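Local coordinates for protein aminotransferase class I and II (Streptococcus suis 89/1591, PDB 3OP7) that probably transfers amino groups between amino acids and keto acids, using pyridoxal phosphate held as a Schiff base on a lysine of the chain, at residues A[119-122]-A[123-127]; A[112-115]-A[116-120]. One frame throughout, in Å; residues are numbered along the deposited sequence.

Contact 1 of 2, residues A[119-122]-A[123-127]; sequences YDIP and KSLGA
The carbonyl oxygen of Pro122 is gripped by the backbone N-H groups of Leu125 and Ala127 at the end of a helix. Leu125 N lies 3.0 Å from Pro122 O, above the carbonyl plane. Ala127 N reaches Pro122 O at 3.1 Å from the opposite face. Gly126 N turns back to Lys123 O, at 3.0 Å. Gly126 has positive phi (93°); with the bonds from Ala127 N to Pro122 O and Gly126 N to Lys123 O this is a Schellman motif. The methyl of Ala127 folds back beside the proline ring, with its CB 3.9 Å from Pro122 CB.

Ile121 O is also held by two donors. The hydroxyl of Ser124 donates to it over a short 2.6 Å from OG to Ile121 O, in the carbonyl plane and on a lone pair. With chi1 at 73°, Ser124 OG sits between its own backbone N and carbonyl carbon, which turns it back along the helix. Leu125 N adds a weak bond to Ile121 O. The same OG bonds Tyr99 of the second subunit, so this hydroxyl ties the last helical turn to the dimer interface.

Ile121 and Leu125 lie side by side, CG2 of Ile121 facing CD1 of Leu125 at 4.0 Å. Pro122 has no N-H to give, and the helix is kinked there. Ser124 N still closes a regular turn onto Asp120 O.

Helix 117-124 packs here on helix 89-101 through Ile121, Pro122 and Leu125. Pro122 and Lys123 also touch Val129 of strand 128-135, the strand entered just after this turn.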
ATOM      1  N   TYR A 119      16.259  -2.155   5.629  1.00 26.12           N
ATOM      2  CA  TYR A 119      17.508  -2.474   4.929  1.00 26.64           C
ATOM      3  C   TYR A 119      17.306  -3.126   3.562  1.00 26.43           C
ATOM      4  O   TYR A 119      18.064  -2.824   2.653  1.00 26.46           O
ATOM      5  CB  TYR A 119      18.463  -3.280   5.812  1.00 27.08           C
ATOM      6  CG  TYR A 119      17.902  -4.533   6.427  1.00 25.06           C
ATOM      7  CD1 TYR A 119      17.904  -5.726   5.723  1.00 29.05           C
ATOM      8  CD2 TYR A 119      17.337  -4.522   7.694  1.00 25.19           C
ATOM      9  CE1 TYR A 119      17.397  -6.867   6.287  1.00 29.14           C
ATOM     10  CE2 TYR A 119      16.797  -5.629   8.238  1.00 27.65           C
ATOM     11  CZ  TYR A 119      16.819  -6.815   7.523  1.00 29.47           C
ATOM     12  OH  TYR A 119      16.275  -7.954   8.069  1.00 31.28           O
ATOM     13  N   ASP A 120      16.277  -3.955   3.389  1.00 26.31           N
ATOM     14  CA  ASP A 120      16.081  -4.619   2.106  1.00 26.88           C
ATOM     15  C   ASP A 120      15.436  -3.754   1.045  1.00 26.56           C
ATOM     16  O   ASP A 120      15.749  -3.916  -0.134  1.00 28.04           O
ATOM     17  CB  ASP A 120      15.409  -5.980   2.279  1.00 28.43           C
ATOM     18  CG  ASP A 120      16.417  -7.089   2.620  1.00 30.17           C
ATOM     19  OD1 ASP A 120      17.651  -6.927   2.307  1.00 29.87           O
ATOM     20  OD2 ASP A 120      15.979  -8.128   3.204  1.00 30.48           O
ATOM     21  N   ILE A 121      14.577  -2.814   1.421  1.00 24.25           N
ATOM     22  CA  ILE A 121      14.067  -1.914   0.396  1.00 25.36           C
ATOM     23  C   ILE A 121      15.215  -1.106  -0.212  1.00 24.31           C
ATOM     24  O   ILE A 121      15.351  -1.078  -1.447  1.00 25.18           O
ATOM     25  CB  ILE A 121      12.835  -1.060   0.851  1.00 23.57           C
ATOM     26  CG1 ILE A 121      11.636  -1.983   1.115  1.00 26.53           C
ATOM     27  CG2 ILE A 121      12.489  -0.025  -0.219  1.00 23.21           C
ATOM     28  CD1 ILE A 121      10.422  -1.297   1.739  1.00 25.52           C
ATOM     29  N   PRO A 122      16.073  -0.463   0.613  1.00 24.26           N
ATOM     30  CA  PRO A 122      17.102   0.300  -0.073  1.00 26.51           C
ATOM     31  C   PRO A 122      18.029  -0.550  -0.935  1.00 27.55           C
ATOM     32  O   PRO A 122      18.412  -0.124  -2.008  1.00 27.67           O
ATOM     33  CB  PRO A 122      17.878   1.012   1.047  1.00 26.36           C
ATOM     34  CG  PRO A 122      17.194   0.717   2.320  1.00 28.09           C
ATOM     35  CD  PRO A 122      15.925  -0.084   2.022  1.00 24.76           C
ATOM     36  N   LYS A 123      18.362  -1.742  -0.487  1.00 28.83           N
ATOM     37  CA  LYS A 123      19.175  -2.650  -1.320  1.00 32.39           C
ATOM     38  C   LYS A 123      18.515  -2.877  -2.661  1.00 32.01           C
ATOM     39  O   LYS A 123      19.168  -2.806  -3.713  1.00 32.83           O
ATOM     40  CB  LYS A 123      19.327  -4.025  -0.658  1.00 33.72           C
ATOM     41  CG  LYS A 123      20.425  -4.173   0.331  1.00 41.07           C
ATOM     42  CD  LYS A 123      20.920  -5.639   0.269  1.00 47.45           C
ATOM     43  CE  LYS A 123      22.201  -5.884   1.062  1.00 52.92           C
ATOM     44  NZ  LYS A 123      22.594  -7.339   0.976  1.00 57.67           N
ATOM     45  N   SER A 124      17.205  -3.118  -2.642  1.00 32.40           N
ATOM     46  CA  SER A 124      16.475  -3.407  -3.861  1.00 32.61           C
ATOM     47  C   SER A 124      16.476  -2.244  -4.805  1.00 32.55           C
ATOM     48  O   SER A 124      16.289  -2.428  -6.011  1.00 33.35           O
ATOM     49  CB  SER A 124      15.019  -3.818  -3.562  1.00 33.34           C
ATOM     50  OG  SER A 124      14.220  -2.696  -3.143  1.00 31.35           O
ATOM     51  N   LEU A 125      16.709  -1.037  -4.296  1.00 29.94           N
ATOM     52  CA  LEU A 125      16.697   0.142  -5.159  1.00 29.64           C
ATOM     53  C   LEU A 125      18.080   0.509  -5.693  1.00 30.39           C
ATOM     54  O   LEU A 125      18.274   1.515  -6.401  1.00 32.62           O
ATOM     55  CB  LEU A 125      16.034   1.318  -4.420  1.00 28.41           C
ATOM     56  CG  LEU A 125      14.599   1.066  -3.994  1.00 29.73           C
ATOM     57  CD1 LEU A 125      14.042   2.186  -3.135  1.00 29.95           C
ATOM     58  CD2 LEU A 125      13.724   0.846  -5.228  1.00 31.95           C
ATOM     59  N   GLY A 126      19.054  -0.332  -5.396  1.00 31.21           N
ATOM     60  CA  GLY A 126      20.413  -0.122  -5.854  1.00 31.04           C
ATOM     61  C   GLY A 126      21.306   0.635  -4.860  1.00 30.30           C
ATOM     62  O   GLY A 126      22.440   1.004  -5.219  1.00 31.59           O
ATOM     63  N   ALA A 127      20.835   0.835  -3.620  1.00 28.84           N
ATOM     64  CA  ALA A 127      21.657   1.474  -2.588  1.00 29.07           C
ATOM     65  C   ALA A 127      22.757   0.541  -2.086  1.00 30.03           C
ATOM     66  O   ALA A 127      22.616  -0.681  -2.037  1.00 29.72           O
ATOM     67  CB  ALA A 127      20.780   1.937  -1.359  1.00 28.16           C
TER

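Contact 2 of 2, residues A[112-115]-A[116-120]; sequences YPTY and QQLYD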
ATOM      1  N   TYR A 112      20.567  -2.997  12.606  1.00 27.11           N
ATOM      2  CA  TYR A 112      20.517  -4.397  12.195  1.00 27.97           C
ATOM      3  C   TYR A 112      20.786  -5.323  13.364  1.00 29.04           C
ATOM      4  O   TYR A 112      21.732  -5.089  14.155  1.00 31.62           O
ATOM      5  CB  TYR A 112      21.524  -4.691  11.069  1.00 27.72           C
ATOM      6  CG  TYR A 112      21.308  -6.046  10.465  1.00 29.99           C
ATOM      7  CD1 TYR A 112      20.329  -6.225   9.487  1.00 29.53           C
ATOM      8  CD2 TYR A 112      22.026  -7.163  10.888  1.00 33.45           C
ATOM      9  CE1 TYR A 112      20.068  -7.449   8.929  1.00 34.94           C
ATOM     10  CE2 TYR A 112      21.784  -8.420  10.303  1.00 36.38           C
ATOM     11  CZ  TYR A 112      20.789  -8.547   9.341  1.00 37.28           C
ATOM     12  OH  TYR A 112      20.492  -9.761   8.732  1.00 43.30           O
ATOM     13  N   PRO A 113      19.946  -6.365  13.520  1.00 30.29           N
ATOM     14  CA  PRO A 113      18.673  -6.616  12.890  1.00 29.83           C
ATOM     15  C   PRO A 113      17.677  -5.561  13.257  1.00 28.29           C
ATOM     16  O   PRO A 113      17.803  -4.889  14.265  1.00 27.19           O
ATOM     17  CB  PRO A 113      18.175  -7.928  13.551  1.00 31.23           C
ATOM     18  CG  PRO A 113      19.125  -8.357  14.381  1.00 33.88           C
ATOM     19  CD  PRO A 113      20.327  -7.477  14.395  1.00 32.12           C
ATOM     20  N   THR A 114      16.705  -5.377  12.389  1.00 26.48           N
ATOM     21  CA  THR A 114      15.643  -4.452  12.633  1.00 26.70           C
ATOM     22  C   THR A 114      14.491  -4.863  11.719  1.00 25.26           C
ATOM     23  O   THR A 114      14.551  -5.900  11.074  1.00 26.79           O
ATOM     24  CB  THR A 114      16.057  -2.986  12.289  1.00 25.27           C
ATOM     25  OG1 THR A 114      15.028  -2.120  12.734  1.00 25.15           O
ATOM     26  CG2 THR A 114      16.293  -2.759  10.762  1.00 23.90           C
ATOM     27  N   TYR A 115      13.457  -4.053  11.625  1.00 25.94           N
ATOM     28  CA  TYR A 115      12.351  -4.349  10.684  1.00 24.13           C
ATOM     29  C   TYR A 115      12.831  -4.439   9.230  1.00 24.64           C
ATOM     30  O   TYR A 115      13.530  -3.545   8.737  1.00 24.07           O
ATOM     31  CB  TYR A 115      11.262  -3.290  10.841  1.00 23.97           C
ATOM     32  CG  TYR A 115       9.914  -3.774  10.349  1.00 23.29           C
ATOM     33  CD1 TYR A 115       9.271  -4.799  10.995  1.00 24.45           C
ATOM     34  CD2 TYR A 115       9.289  -3.197   9.265  1.00 22.77           C
ATOM     35  CE1 TYR A 115       8.046  -5.262  10.577  1.00 26.76           C
ATOM     36  CE2 TYR A 115       8.067  -3.616   8.873  1.00 22.11           C
ATOM     37  CZ  TYR A 115       7.441  -4.677   9.506  1.00 25.73           C
ATOM     38  OH  TYR A 115       6.186  -5.162   9.100  1.00 24.10           O
ATOM     39  N   GLN A 116      12.521  -5.536   8.542  1.00 23.43           N
ATOM     40  CA  GLN A 116      13.229  -5.866   7.290  1.00 24.05           C
ATOM     41  C   GLN A 116      13.098  -4.829   6.174  1.00 24.35           C
ATOM     42  O   GLN A 116      13.975  -4.703   5.341  1.00 25.06           O
ATOM     43  CB  GLN A 116      12.821  -7.275   6.791  1.00 24.89           C
ATOM     44  CG  GLN A 116      13.585  -7.765   5.569  1.00 28.34           C
ATOM     45  CD  GLN A 116      13.272  -9.203   5.194  1.00 28.71           C
ATOM     46  OE1 GLN A 116      12.601  -9.919   5.949  1.00 29.99           O
ATOM     47  NE2 GLN A 116      13.777  -9.643   4.040  1.00 28.67           N
ATOM     48  N   GLN A 117      12.007  -4.069   6.168  1.00 24.32           N
ATOM     49  CA  GLN A 117      11.847  -3.006   5.174  1.00 23.48           C
ATOM     50  C   GLN A 117      13.069  -2.073   5.137  1.00 23.83           C
ATOM     51  O   GLN A 117      13.458  -1.588   4.068  1.00 24.92           O
ATOM     52  CB  GLN A 117      10.644  -2.146   5.509  1.00 23.14           C
ATOM     53  CG  GLN A 117       9.266  -2.747   5.144  1.00 22.04           C
ATOM     54  CD  GLN A 117       8.182  -1.726   5.333  1.00 23.38           C
ATOM     55  OE1 GLN A 117       7.959  -1.264   6.442  1.00 22.34           O
ATOM     56  NE2 GLN A 117       7.483  -1.371   4.231  1.00 19.38           N
ATOM     57  N   LEU A 118      13.591  -1.797   6.322  1.00 24.65           N
ATOM     58  CA  LEU A 118      14.505  -0.691   6.504  1.00 24.73           C
ATOM     59  C   LEU A 118      15.868  -0.904   5.840  1.00 25.64           C
ATOM     60  O   LEU A 118      16.529   0.093   5.488  1.00 24.92           O
ATOM     61  CB  LEU A 118      14.685  -0.329   7.987  1.00 24.85           C
ATOM     62  CG  LEU A 118      13.418   0.136   8.705  1.00 23.46           C
ATOM     63  CD1 LEU A 118      13.789   0.317  10.195  1.00 27.48           C
ATOM     64  CD2 LEU A 118      12.738   1.410   8.042  1.00 24.64           C
ATOM     65  N   TYR A 119      16.259  -2.155   5.629  1.00 26.12           N
ATOM     66  CA  TYR A 119      17.508  -2.474   4.929  1.00 26.64           C
ATOM     67  C   TYR A 119      17.306  -3.126   3.562  1.00 26.43           C
ATOM     68  O   TYR A 119      18.064  -2.824   2.653  1.00 26.46           O
ATOM     69  CB  TYR A 119      18.463  -3.280   5.812  1.00 27.08           C
ATOM     70  CG  TYR A 119      17.902  -4.533   6.427  1.00 25.06           C
ATOM     71  CD1 TYR A 119      17.904  -5.726   5.723  1.00 29.05           C
ATOM     72  CD2 TYR A 119      17.337  -4.522   7.694  1.00 25.19           C
ATOM     73  CE1 TYR A 119      17.397  -6.867   6.287  1.00 29.14           C
ATOM     74  CE2 TYR A 119      16.797  -5.629   8.238  1.00 27.65           C
ATOM     75  CZ  TYR A 119      16.819  -6.815   7.523  1.00 29.47           C
ATOM     76  OH  TYR A 119      16.275  -7.954   8.069  1.00 31.28           O
ATOM     77  N   ASP A 120      16.277  -3.955   3.389  1.00 26.31           N
ATOM     78  CA  ASP A 120      16.081  -4.619   2.106  1.00 26.88           C
ATOM     79  C   ASP A 120      15.436  -3.754   1.045  1.00 26.56           C
ATOM     80  O   ASP A 120      15.749  -3.916  -0.134  1.00 28.04           O
ATOM     81  CB  ASP A 120      15.409  -5.980   2.279  1.00 28.43           C
ATOM     82  CG  ASP A 120      16.417  -7.089   2.620  1.00 30.17           C
ATOM     83  OD1 ASP A 120      17.651  -6.927   2.307  1.00 29.87           O
ATOM     84  OD2 ASP A 120      15.979  -8.128   3.204  1.00 30.48           O
TER
HETATM   85  O   HOH W   1      15.575  -8.455  10.827  1.00 45.07           O
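Tyr112 points the edge of its ring at one face of Tyr119. The pair is T-shaped, with ring centroids 5.0 Å apart and planes at 74°. CE1 of Tyr112 makes the closest approach, 3.6 Å from Tyr119 CZ and toward the rim of that ring. The opposite face of Tyr119 has Gln116 O over its centre. The methyl CG2 of Thr114 meets the ring edge, 3.7 Å from Tyr119 CD2. One water bridges the carbonyl of Thr114 and the hydroxyl of Tyr119: it donates to Thr114 O and hydrogen-bonds Tyr119 OH. Tyr119 CG stands between its backbone N and carbonyl carbon (chi1 54°), and this swings the ring back over the preceding loop.

Tyr115 and Gln117 run side by side. The amide oxygen OE1 of Gln117 lies in the plane of the Tyr115 ring, 3.4 Å from CE2 at its edge, and the amide plane stands nearly upright to the ring (85°). Leu118 crosses Thr114 at about a right angle. Its backbone N bonds Tyr115 O at 3.0 Å, drawing the loop onto the N-terminal end of the helix. Along the helix, Gln116 NE2 donates to Asp120 OD2 at 2.8 Å, on the anti lone pair, and also to Arg6 O.

A second shell holds the polar ends. Glu341 bonds Tyr112 OH, and Asn164 bonds Thr114 OG1. Asn94 holds Gln117 OE1, while Gln117 NE2 donates to Tyr250 O of the second subunit.

This is the first loop of a beta-alpha-beta unit. A cis peptide joins Tyr112, the last residue of strand 107-112, to Pro113 in the loop that leads to helix 117-124. Tyr112 packs on the neighbouring strand 128-135, and Leu118 on strands 107-112 and 157-161 of the central sheet.

Contact 2 comes first along the chain, and contact 1 follows on the same helix 117-124. They share Tyr119 and Asp120. Their centres are 10 Å apart, and they touch where Pro122 CD packs on Gln117 O. Contact 2 joins the loop after strand 107-112 to the start of the helix. Contact 1 covers the helix end and the turn toward strand 128-135. Together they span the helical crossover of a beta-alpha-beta unit whose two strands are parallel neighbours in the eight-stranded mixed sheet. Both contacts also meet the second subunit, so this short helix links the sheet of the aminotransferase fold to the dimer interface.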